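Local structure of intracellular protein transport protein USO1 (6LSU) at residues 582-587 with 703-708; 589-594 with 632-637; 87-92 with 99-104; 165-170 with 204-209. The protein is required for protein transport from the endoplasmic reticulum to the Golgi complex, this chain being the globular head of a longer homodimeric protein with a rod-like coiled-coil tail. All coordinates share one frame; numbering follows the deposited sequence.

Overall arrangement
All four contacts are buried joints in an elongated armadillo-type helical array, and they fall into two pairs on opposite sides of its centre. Contacts 1 and 2 share helix 577-590 and touch each other, with centres about 12 Å apart. Contacts 3 and 4, about 13 Å apart, also touch, through L89 against Y165 and R103 against Q168. Between the pairs the centres lie 57 to 72 Å apart. Contact 1 is aromatic and contact 2 mainly aliphatic. None of the four has a direct hydrogen bond between its segments; contact 3, where a loop meets a helix, is bridged by a water. Contacts 3 and 4 each reach a partly exposed acidic residue, D100 and E209.

Contact 1 of 4, residues 582-587 with 703-708; sequences YLTFLI and TYFIQL
The methyl of T584 sits on the ring of F705, with CG2 3.7 Å from the ring centroid and only 6° off the ring normal, a CH-pi contact over the face. Beside it T584 CB lies 3.6 Å from F705 CD1, so CB and CG2 both lie against the same face. I587 comes from another direction: its CG2 meets the ring at the edge, 4.1 Å from F705 CE1. The ring reaches this corner because CG of F705 is anti to the backbone N (chi1 171°), which carries it across to helix 577-590, where the CA atoms of T584 and F705 are 6.2 Å apart.

What turns the threonine is its own helix. T584 OG1 hydrogen-bonds to I580 O, with S581 O as a second partner, and the methyl is thereby left to face the phenylalanine. Threonine suits the place because its hydroxyl is used up by the backbone while its branch stays apolar. In the next shell, M525 of helix 514-528 also touches F705, and L627 and M630 of helix 622-637 pack on I587. F701, in the loop before helix 703-711, touches T584.

No hydrogen bond joins the two segments, so their attraction probably rests on dispersion, on the weak polarity of methyl C-H over pi electrons, and on the removal of apolar surface from water.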
# COMPACT_ATOMS: atom_id res chain seq x y z
N TYR A 582 -0.87 -25.66 -13.73
CA TYR A 582 -0.16 -26.98 -13.84
C TYR A 582 1.03 -26.86 -14.79
O TYR A 582 2.14 -27.27 -14.38
CB TYR A 582 -1.05 -28.10 -14.35
CG TYR A 582 -2.12 -28.54 -13.38
CD1 TYR A 582 -1.80 -29.09 -12.15
CD2 TYR A 582 -3.46 -28.41 -13.71
CE1 TYR A 582 -2.79 -29.44 -11.23
CE2 TYR A 582 -4.47 -28.78 -12.84
CZ TYR A 582 -4.13 -29.30 -11.58
OH TYR A 582 -5.14 -29.70 -10.73
N LEU A 583 0.83 -26.31 -15.98
CA LEU A 583 1.91 -26.34 -17.02
C LEU A 583 3.14 -25.58 -16.53
O LEU A 583 4.22 -26.22 -16.43
CB LEU A 583 1.37 -25.78 -18.34
CG LEU A 583 0.62 -26.82 -19.16
CD1 LEU A 583 -0.28 -26.14 -20.17
CD2 LEU A 583 1.60 -27.77 -19.82
N THR A 584 2.97 -24.30 -16.19
CA THR A 584 4.04 -23.39 -15.65
C THR A 584 4.67 -24.02 -14.39
O THR A 584 5.93 -23.95 -14.22
CB THR A 584 3.45 -22.02 -15.29
OG1 THR A 584 2.36 -22.15 -14.35
CG2 THR A 584 2.90 -21.29 -16.49
N PHE A 585 3.85 -24.63 -13.53
CA PHE A 585 4.39 -25.32 -12.34
C PHE A 585 5.36 -26.40 -12.83
O PHE A 585 6.59 -26.22 -12.59
CB PHE A 585 3.28 -25.84 -11.44
CG PHE A 585 3.81 -26.57 -10.25
CD1 PHE A 585 4.91 -26.08 -9.56
CD2 PHE A 585 3.23 -27.76 -9.81
CE1 PHE A 585 5.40 -26.74 -8.44
CE2 PHE A 585 3.74 -28.43 -8.70
CZ PHE A 585 4.82 -27.92 -8.02
N LEU A 586 4.85 -27.43 -13.56
CA LEU A 586 5.72 -28.55 -14.04
C LEU A 586 6.93 -28.02 -14.80
O LEU A 586 8.03 -28.54 -14.50
CB LEU A 586 4.94 -29.51 -14.93
CG LEU A 586 4.30 -30.64 -14.13
CD1 LEU A 586 3.24 -31.35 -14.93
CD2 LEU A 586 5.37 -31.57 -13.64
N ILE A 587 6.77 -27.04 -15.71
CA ILE A 587 7.96 -26.51 -16.44
C ILE A 587 8.98 -26.06 -15.40
O ILE A 587 10.15 -26.36 -15.52
CB ILE A 587 7.60 -25.36 -17.39
CG1 ILE A 587 6.74 -25.87 -18.56
CG2 ILE A 587 8.86 -24.68 -17.88
CD1 ILE A 587 6.05 -24.79 -19.32
N THR A 703 4.87 -15.05 -10.82
CA THR A 703 6.06 -14.23 -11.06
C THR A 703 7.30 -15.13 -11.16
O THR A 703 8.24 -14.84 -11.94
CB THR A 703 6.23 -13.17 -9.96
OG1 THR A 703 7.49 -12.60 -10.32
CG2 THR A 703 6.20 -13.71 -8.55
N TYR A 704 7.35 -16.19 -10.38
CA TYR A 704 8.55 -17.06 -10.43
C TYR A 704 8.65 -17.66 -11.83
O TYR A 704 9.78 -17.81 -12.31
CB TYR A 704 8.49 -18.13 -9.33
CG TYR A 704 8.11 -17.53 -8.01
CD1 TYR A 704 8.97 -16.64 -7.39
CD2 TYR A 704 6.86 -17.76 -7.45
CE1 TYR A 704 8.61 -16.01 -6.21
CE2 TYR A 704 6.50 -17.15 -6.25
CZ TYR A 704 7.38 -16.25 -5.64
OH TYR A 704 7.09 -15.61 -4.50
N PHE A 705 7.52 -18.00 -12.46
CA PHE A 705 7.54 -18.63 -13.80
C PHE A 705 8.03 -17.59 -14.81
O PHE A 705 8.97 -17.88 -15.62
CB PHE A 705 6.18 -19.18 -14.22
CG PHE A 705 6.20 -19.60 -15.66
CD1 PHE A 705 6.76 -20.81 -16.02
CD2 PHE A 705 5.74 -18.75 -16.65
CE1 PHE A 705 6.83 -21.20 -17.35
CE2 PHE A 705 5.83 -19.12 -17.99
CZ PHE A 705 6.37 -20.35 -18.33
N ILE A 706 7.43 -16.40 -14.74
CA ILE A 706 7.84 -15.22 -15.57
C ILE A 706 9.35 -15.00 -15.44
O ILE A 706 9.93 -14.67 -16.44
CB ILE A 706 7.08 -13.95 -15.18
CG1 ILE A 706 5.57 -14.11 -15.35
CG2 ILE A 706 7.58 -12.77 -15.98
CD1 ILE A 706 4.76 -13.05 -14.67
N GLN A 707 9.93 -15.08 -14.23
CA GLN A 707 11.36 -14.73 -14.03
C GLN A 707 12.16 -15.84 -14.70
O GLN A 707 13.17 -15.57 -15.40
CB GLN A 707 11.72 -14.59 -12.55
CG GLN A 707 11.55 -13.20 -11.95
CD GLN A 707 11.55 -13.27 -10.44
OE1 GLN A 707 12.56 -13.62 -9.83
NE2 GLN A 707 10.41 -12.98 -9.85
N LEU A 708 11.74 -17.08 -14.45
CA LEU A 708 12.44 -18.27 -15.00
C LEU A 708 12.41 -18.20 -16.55
O LEU A 708 13.46 -18.32 -17.17
CB LEU A 708 11.77 -19.53 -14.50
CG LEU A 708 12.34 -20.80 -15.12
CD1 LEU A 708 13.68 -21.14 -14.47
CD2 LEU A 708 11.38 -21.97 -15.00

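Contact 2 of 4, residues 589-594 with 632-637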
# COMPACT_ATOMS: atom_id res chain seq x y z
N TRP A 589 9.21 -26.82 -12.19
CA TRP A 589 9.69 -27.98 -11.42
C TRP A 589 10.79 -28.71 -12.21
O TRP A 589 11.75 -29.12 -11.63
CB TRP A 589 8.54 -28.95 -11.09
CG TRP A 589 8.91 -29.86 -9.96
CD1 TRP A 589 10.18 -30.13 -9.52
CD2 TRP A 589 8.01 -30.59 -9.11
NE1 TRP A 589 10.12 -31.02 -8.50
CE2 TRP A 589 8.81 -31.33 -8.23
CE3 TRP A 589 6.63 -30.76 -9.07
CZ2 TRP A 589 8.27 -32.21 -7.31
CZ3 TRP A 589 6.08 -31.67 -8.19
CH2 TRP A 589 6.90 -32.36 -7.29
N LEU A 590 10.59 -28.94 -13.50
CA LEU A 590 11.48 -29.80 -14.31
C LEU A 590 12.75 -29.03 -14.61
O LEU A 590 13.85 -29.65 -14.55
CB LEU A 590 10.77 -30.21 -15.60
CG LEU A 590 10.19 -31.61 -15.62
CD1 LEU A 590 9.23 -31.83 -14.46
CD2 LEU A 590 9.48 -31.85 -16.95
N PHE A 591 12.62 -27.74 -14.88
CA PHE A 591 13.78 -26.89 -15.25
C PHE A 591 14.91 -27.01 -14.20
O PHE A 591 14.70 -26.70 -13.00
CB PHE A 591 13.37 -25.44 -15.46
CG PHE A 591 14.43 -24.67 -16.20
CD1 PHE A 591 15.67 -24.46 -15.61
CD2 PHE A 591 14.22 -24.21 -17.49
CE1 PHE A 591 16.67 -23.80 -16.29
CE2 PHE A 591 15.23 -23.55 -18.17
CZ PHE A 591 16.45 -23.35 -17.57
N GLY A 592 16.06 -27.52 -14.66
CA GLY A 592 17.30 -27.79 -13.91
C GLY A 592 17.13 -28.87 -12.85
O GLY A 592 17.94 -28.89 -11.91
N ASP A 593 16.12 -29.74 -12.94
CA ASP A 593 15.89 -30.81 -11.95
C ASP A 593 15.78 -32.16 -12.71
O ASP A 593 14.68 -32.60 -13.13
CB ASP A 593 14.73 -30.42 -11.02
CG ASP A 593 14.45 -31.40 -9.89
OD1 ASP A 593 15.16 -32.39 -9.80
OD2 ASP A 593 13.51 -31.16 -9.11
N PHE A 594 16.93 -32.82 -12.86
CA PHE A 594 17.10 -34.16 -13.48
C PHE A 594 16.14 -35.19 -12.87
O PHE A 594 15.44 -35.85 -13.62
CB PHE A 594 18.57 -34.58 -13.37
CG PHE A 594 19.47 -33.82 -14.32
CD1 PHE A 594 20.07 -32.62 -13.95
CD2 PHE A 594 19.71 -34.30 -15.60
CE1 PHE A 594 20.89 -31.93 -14.84
CE2 PHE A 594 20.52 -33.60 -16.49
CZ PHE A 594 21.11 -32.42 -16.10
N LEU A 632 7.60 -30.16 -23.00
CA LEU A 632 8.28 -31.30 -23.66
C LEU A 632 9.73 -30.93 -23.99
O LEU A 632 10.64 -31.75 -23.72
CB LEU A 632 7.50 -31.68 -24.93
CG LEU A 632 6.10 -32.22 -24.65
CD1 LEU A 632 5.31 -32.34 -25.93
CD2 LEU A 632 6.18 -33.57 -23.93
N GLY A 633 9.92 -29.75 -24.56
CA GLY A 633 11.25 -29.17 -24.77
C GLY A 633 12.07 -29.19 -23.51
O GLY A 633 13.17 -29.77 -23.54
N VAL A 634 11.55 -28.61 -22.42
CA VAL A 634 12.31 -28.45 -21.15
C VAL A 634 12.62 -29.86 -20.66
O VAL A 634 13.78 -30.10 -20.31
CB VAL A 634 11.56 -27.57 -20.11
CG1 VAL A 634 12.09 -27.75 -18.69
CG2 VAL A 634 11.59 -26.10 -20.50
N ALA A 635 11.63 -30.76 -20.68
CA ALA A 635 11.79 -32.17 -20.25
C ALA A 635 12.92 -32.79 -21.08
O ALA A 635 13.71 -33.58 -20.52
CB ALA A 635 10.50 -32.94 -20.42
N TYR A 636 13.02 -32.41 -22.36
CA TYR A 636 14.13 -32.91 -23.21
C TYR A 636 15.48 -32.45 -22.62
O TYR A 636 16.35 -33.31 -22.38
CB TYR A 636 13.96 -32.52 -24.68
CG TYR A 636 15.22 -32.83 -25.43
CD1 TYR A 636 15.76 -34.09 -25.39
CD2 TYR A 636 15.93 -31.84 -26.07
CE1 TYR A 636 16.97 -34.39 -25.99
CE2 TYR A 636 17.14 -32.12 -26.68
CZ TYR A 636 17.65 -33.39 -26.65
OH TYR A 636 18.84 -33.67 -27.25
N GLU A 637 15.63 -31.15 -22.35
CA GLU A 637 16.89 -30.47 -21.89
C GLU A 637 17.49 -31.07 -20.61
O GLU A 637 18.71 -30.92 -20.40
CB GLU A 637 16.58 -29.01 -21.58
CG GLU A 637 17.78 -28.23 -21.11
CD GLU A 637 18.66 -27.72 -22.24
OE1 GLU A 637 19.90 -27.68 -22.06
OE2 GLU A 637 18.09 -27.32 -23.28
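L590 leans from the last turn of helix 577-590 onto helix 622-637. Its CB meets V634 CG1 at 4.2 Å; beyond the branch at CG, CD2 reaches the backbone side of the other helix, lying 3.8 Å from A635 CB and 4.0 Å from A635 CA. Alanine suits this spot because its single methyl lets the leucine tip come close to the main chain. T597 and F600 of helix 594-601 pack on the same leucine.

V634 CG1 serves two neighbours, since it also lies 3.8 Å from F591 N and 4.2 Å from F591 CB. It stands anti to the backbone N of V634 (chi1 162°), which points this branch into the bend after the helix. That bend is a type II turn from L590 to D593, the junction between the parts assigned to armadillo repeats 9 and 10, closed by a hydrogen bond of 2.8 Å from D593 N to L590 O. G592 has a positive phi of 66°, for which glycine is well suited, and D593 is the N-cap of helix 594-601, its OD1 bonding weakly to A596 N. The F591 ring continues past V634 to meet F638 and I716.

Contact 3 of 4, residues 87-92 with 99-104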
# COMPACT_ATOMS: atom_id res chain seq x y z
N THR A 87 -7.32 41.48 4.81
CA THR A 87 -7.31 42.09 3.45
C THR A 87 -6.39 41.24 2.57
O THR A 87 -6.85 40.82 1.46
CB THR A 87 -6.97 43.59 3.49
OG1 THR A 87 -8.02 44.23 4.23
CG2 THR A 87 -6.88 44.18 2.09
N ILE A 88 -5.23 40.87 3.07
CA ILE A 88 -4.30 40.04 2.26
C ILE A 88 -4.94 38.70 1.91
O ILE A 88 -4.80 38.23 0.74
CB ILE A 88 -2.95 39.83 2.95
CG1 ILE A 88 -2.31 41.17 3.28
CG2 ILE A 88 -2.04 38.97 2.05
CD1 ILE A 88 -0.99 41.03 4.00
N LEU A 89 -5.60 38.09 2.90
CA LEU A 89 -6.26 36.77 2.75
C LEU A 89 -7.37 36.89 1.72
O LEU A 89 -7.57 35.96 0.93
CB LEU A 89 -6.79 36.31 4.11
CG LEU A 89 -5.72 35.65 4.96
CD1 LEU A 89 -6.18 35.39 6.39
CD2 LEU A 89 -5.27 34.36 4.30
N ILE A 90 -8.08 38.02 1.71
CA ILE A 90 -9.15 38.18 0.69
C ILE A 90 -8.48 38.23 -0.68
O ILE A 90 -8.93 37.54 -1.64
CB ILE A 90 -10.00 39.41 0.95
CG1 ILE A 90 -10.76 39.25 2.28
CG2 ILE A 90 -10.90 39.65 -0.25
CD1 ILE A 90 -11.72 40.38 2.58
N LEU A 91 -7.36 38.94 -0.75
CA LEU A 91 -6.69 39.22 -2.03
C LEU A 91 -6.13 37.93 -2.62
O LEU A 91 -6.13 37.79 -3.88
CB LEU A 91 -5.62 40.28 -1.83
CG LEU A 91 -6.12 41.69 -1.58
CD1 LEU A 91 -4.93 42.60 -1.26
CD2 LEU A 91 -6.89 42.21 -2.77
N PHE A 92 -5.77 36.97 -1.77
CA PHE A 92 -5.01 35.77 -2.20
C PHE A 92 -5.61 35.06 -3.44
O PHE A 92 -4.80 34.60 -4.28
CB PHE A 92 -4.78 34.76 -1.09
CG PHE A 92 -3.54 33.96 -1.38
CD1 PHE A 92 -2.30 34.51 -1.16
CD2 PHE A 92 -3.60 32.71 -1.97
CE1 PHE A 92 -1.14 33.82 -1.48
CE2 PHE A 92 -2.44 32.00 -2.25
CZ PHE A 92 -1.21 32.56 -2.02
N ASP A 99 -16.34 31.72 0.77
CA ASP A 99 -15.44 32.50 1.66
C ASP A 99 -14.50 33.33 0.78
O ASP A 99 -13.62 32.74 0.10
CB ASP A 99 -14.58 31.60 2.52
CG ASP A 99 -13.69 32.28 3.52
OD1 ASP A 99 -14.08 33.35 4.01
OD2 ASP A 99 -12.66 31.64 3.89
N ASP A 100 -14.58 34.65 0.90
CA ASP A 100 -13.69 35.61 0.21
C ASP A 100 -12.24 35.40 0.64
O ASP A 100 -11.31 35.77 -0.17
CB ASP A 100 -14.11 37.05 0.45
CG ASP A 100 -15.43 37.35 -0.23
OD1 ASP A 100 -15.79 36.62 -1.20
OD2 ASP A 100 -16.14 38.26 0.28
N LEU A 101 -12.04 34.88 1.86
CA LEU A 101 -10.68 34.60 2.38
C LEU A 101 -10.23 33.24 1.94
O LEU A 101 -9.12 32.92 2.29
CB LEU A 101 -10.69 34.73 3.91
CG LEU A 101 -10.79 36.16 4.41
CD1 LEU A 101 -12.21 36.69 4.30
CD2 LEU A 101 -10.29 36.24 5.82
N THR A 102 -11.10 32.48 1.27
CA THR A 102 -10.90 31.09 0.74
C THR A 102 -10.25 30.19 1.78
O THR A 102 -9.41 29.38 1.39
CB THR A 102 -10.09 31.12 -0.57
OG1 THR A 102 -8.88 31.86 -0.36
CG2 THR A 102 -10.90 31.76 -1.69
N ARG A 103 -10.64 30.28 3.05
CA ARG A 103 -9.99 29.48 4.14
C ARG A 103 -10.20 27.99 3.90
O ARG A 103 -9.25 27.26 4.10
CB ARG A 103 -10.48 29.99 5.49
CG ARG A 103 -9.92 31.37 5.79
CD ARG A 103 -10.59 32.04 6.94
NE ARG A 103 -11.83 32.62 6.50
CZ ARG A 103 -12.67 33.24 7.30
NH1 ARG A 103 -12.32 33.36 8.58
NH2 ARG A 103 -13.83 33.69 6.83
N GLY A 104 -11.37 27.55 3.45
CA GLY A 104 -11.63 26.15 3.05
C GLY A 104 -10.65 25.65 2.02
O GLY A 104 -10.01 24.60 2.24
O HOH W 1 -8.89 34.54 -1.13
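Water 1 links the two segments through three oxygens: it donates to L89 O at 2.8 Å and to D100 O at 2.9 Å, though these acceptors may have to share its protons, and it is hydrogen-bonded to T102 OG1 at 2.8 Å. It thus joins carbonyls of helix 78-91 and of the loop, which cannot bond each other directly. Beside it the contact is apolar. I90 CG1 touches L101 CD1 at 3.6 Å, while L101 CD2 turns to L89 CB at 3.9 Å; one leucine fork thus straddles two helix residues. CG1 of I90 stands anti to the carbonyl carbon (chi1 -64°), which leaves CG2 opposite the backbone N and brings that methyl near D100 CB. With an alanine in place of this isoleucine, L101 CD1 would probably lose its closest neighbour across the contact and the leucine could shift.

Behind L101, R103 grips D99 side-on, with NH2 on OD1 and NE on OD2, each at 2.9 Å. R103 N reaches the same OD2 from the opposite face of the carboxylate. L101 CD2 lies over one face of the guanidinium, toward its rim. D100 OD2 has its salt bridge with R53. The whole is a loop-to-helix joint in an armadillo-type solenoid, where a type I turn from D99 to T102 leads into helix 103-112.

Contact 4 of 4, residues 165-170 with 204-209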
# COMPACT_ATOMS: atom_id res chain seq x y z
N TYR A 165 -5.35 33.82 11.65
CA TYR A 165 -5.15 34.44 10.32
C TYR A 165 -3.69 34.28 9.89
O TYR A 165 -3.39 34.05 8.69
CB TYR A 165 -5.50 35.92 10.36
CG TYR A 165 -6.96 36.26 10.31
CD1 TYR A 165 -7.85 35.57 9.52
CD2 TYR A 165 -7.42 37.38 10.98
CE1 TYR A 165 -9.20 35.93 9.46
CE2 TYR A 165 -8.74 37.77 10.90
CZ TYR A 165 -9.65 37.03 10.16
OH TYR A 165 -10.95 37.43 10.08
N THR A 166 -2.78 34.30 10.84
CA THR A 166 -1.32 34.17 10.56
C THR A 166 -0.99 32.76 10.06
O THR A 166 -0.31 32.62 9.03
CB THR A 166 -0.55 34.60 11.81
OG1 THR A 166 -0.93 35.95 12.05
CG2 THR A 166 0.94 34.49 11.64
N ILE A 167 -1.48 31.74 10.77
CA ILE A 167 -1.37 30.30 10.40
C ILE A 167 -1.91 30.15 8.98
O ILE A 167 -1.23 29.60 8.13
CB ILE A 167 -2.15 29.40 11.37
CG1 ILE A 167 -1.53 29.41 12.77
CG2 ILE A 167 -2.19 27.99 10.83
CD1 ILE A 167 -2.29 28.59 13.79
N GLN A 168 -3.13 30.64 8.74
CA GLN A 168 -3.81 30.50 7.44
C GLN A 168 -2.98 31.17 6.35
O GLN A 168 -2.85 30.52 5.27
CB GLN A 168 -5.23 31.07 7.52
CG GLN A 168 -6.12 30.20 8.38
CD GLN A 168 -7.50 30.78 8.64
OE1 GLN A 168 -7.69 31.97 8.86
NE2 GLN A 168 -8.48 29.90 8.65
N LEU A 169 -2.42 32.36 6.61
CA LEU A 169 -1.67 33.12 5.57
C LEU A 169 -0.41 32.33 5.20
O LEU A 169 -0.15 32.16 4.01
CB LEU A 169 -1.33 34.54 6.06
CG LEU A 169 -0.69 35.45 5.00
CD1 LEU A 169 -1.56 35.54 3.75
CD2 LEU A 169 -0.44 36.83 5.59
N LEU A 170 0.28 31.81 6.21
CA LEU A 170 1.46 30.92 6.02
C LEU A 170 1.11 29.64 5.26
O LEU A 170 1.98 29.17 4.48
CB LEU A 170 2.02 30.58 7.40
CG LEU A 170 2.82 31.73 7.99
CD1 LEU A 170 3.36 31.36 9.36
CD2 LEU A 170 3.96 32.14 7.03
N GLU A 204 -9.30 25.91 19.98
CA GLU A 204 -9.22 24.60 19.28
C GLU A 204 -8.86 24.85 17.81
O GLU A 204 -7.92 24.22 17.29
CB GLU A 204 -10.52 23.81 19.43
CG GLU A 204 -10.30 22.30 19.55
CD GLU A 204 -11.46 21.49 20.10
OE1 GLU A 204 -12.52 21.42 19.43
OE2 GLU A 204 -11.31 20.91 21.21
N PRO A 205 -9.50 25.81 17.12
CA PRO A 205 -9.23 26.00 15.69
C PRO A 205 -7.77 26.41 15.44
O PRO A 205 -7.34 26.13 14.39
CB PRO A 205 -10.22 27.10 15.26
CG PRO A 205 -11.29 27.03 16.36
CD PRO A 205 -10.50 26.74 17.63
N ILE A 206 -7.05 27.03 16.38
CA ILE A 206 -5.61 27.31 16.18
C ILE A 206 -4.86 25.98 16.24
O ILE A 206 -3.93 25.76 15.46
CB ILE A 206 -5.08 28.33 17.21
CG1 ILE A 206 -5.65 29.72 16.91
CG2 ILE A 206 -3.55 28.33 17.23
CD1 ILE A 206 -5.51 30.68 18.07
N ARG A 207 -5.22 25.13 17.20
CA ARG A 207 -4.61 23.78 17.34
C ARG A 207 -4.80 23.03 16.01
O ARG A 207 -3.80 22.65 15.42
CB ARG A 207 -5.25 23.07 18.53
CG ARG A 207 -4.72 21.66 18.74
CD ARG A 207 -5.71 20.84 19.54
NE ARG A 207 -6.91 20.52 18.80
CZ ARG A 207 -7.89 19.73 19.27
NH1 ARG A 207 -7.76 19.19 20.47
NH2 ARG A 207 -8.96 19.45 18.55
N ASP A 208 -6.03 22.96 15.51
CA ASP A 208 -6.44 22.22 14.29
C ASP A 208 -5.69 22.80 13.08
O ASP A 208 -4.97 22.01 12.36
CB ASP A 208 -7.95 22.28 14.12
CG ASP A 208 -8.75 21.55 15.21
OD1 ASP A 208 -8.17 20.94 16.12
OD2 ASP A 208 -9.99 21.59 15.10
N GLU A 209 -5.76 24.13 12.90
CA GLU A 209 -5.05 24.78 11.76
C GLU A 209 -3.55 24.52 11.81
O GLU A 209 -2.94 24.33 10.74
CB GLU A 209 -5.28 26.27 11.69
CG GLU A 209 -5.31 26.75 10.26
CD GLU A 209 -6.44 26.10 9.47
OE1 GLU A 209 -6.32 25.99 8.23
OE2 GLU A 209 -7.44 25.72 10.12
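Helix segments 165-170 and 204-209 run nearly parallel, their axes 10.0 Å apart and inclined by 19°, and the CA atoms of I167 and E209 are the closest pair at 6.8 Å. I167 fills the space between them with two different branches. Its CG2 lies against the stem of E209, 3.4 Å from CG and 3.6 Å from CB, whereas CD1 extends to I206, meeting CG2 at 3.7 Å. CG1 stands anti to the carbonyl carbon (chi1 -67°), which spreads the two arms so that one serves each partner. The beta-branched isoleucine suits this place because it offers both arms at once; an alanine here would probably open a gap between I206 CG2 and the E209 stem, leaving the glutamate less closely packed.

Q168 adds its own aliphatic stem, with CG 4.0 Å from E209 CG, the two side chains crossing at about a right angle. E209 bends at chi2 (60°), so its methylenes face the helix while OE1 turns off to hydrogen-bond S107 OG. E171 OE2 lies close to that oxygen, and the two negative charges might raise each other's affinity for a proton.

Away from this interface R207 holds D208 OD1 with NE and NH2, and its NH2 also pairs with E244. Helices 160-174 and 204-218 end the second and third armadillo repeats, and such near-parallel packing of successive repeats is characteristic of an armadillo solenoid.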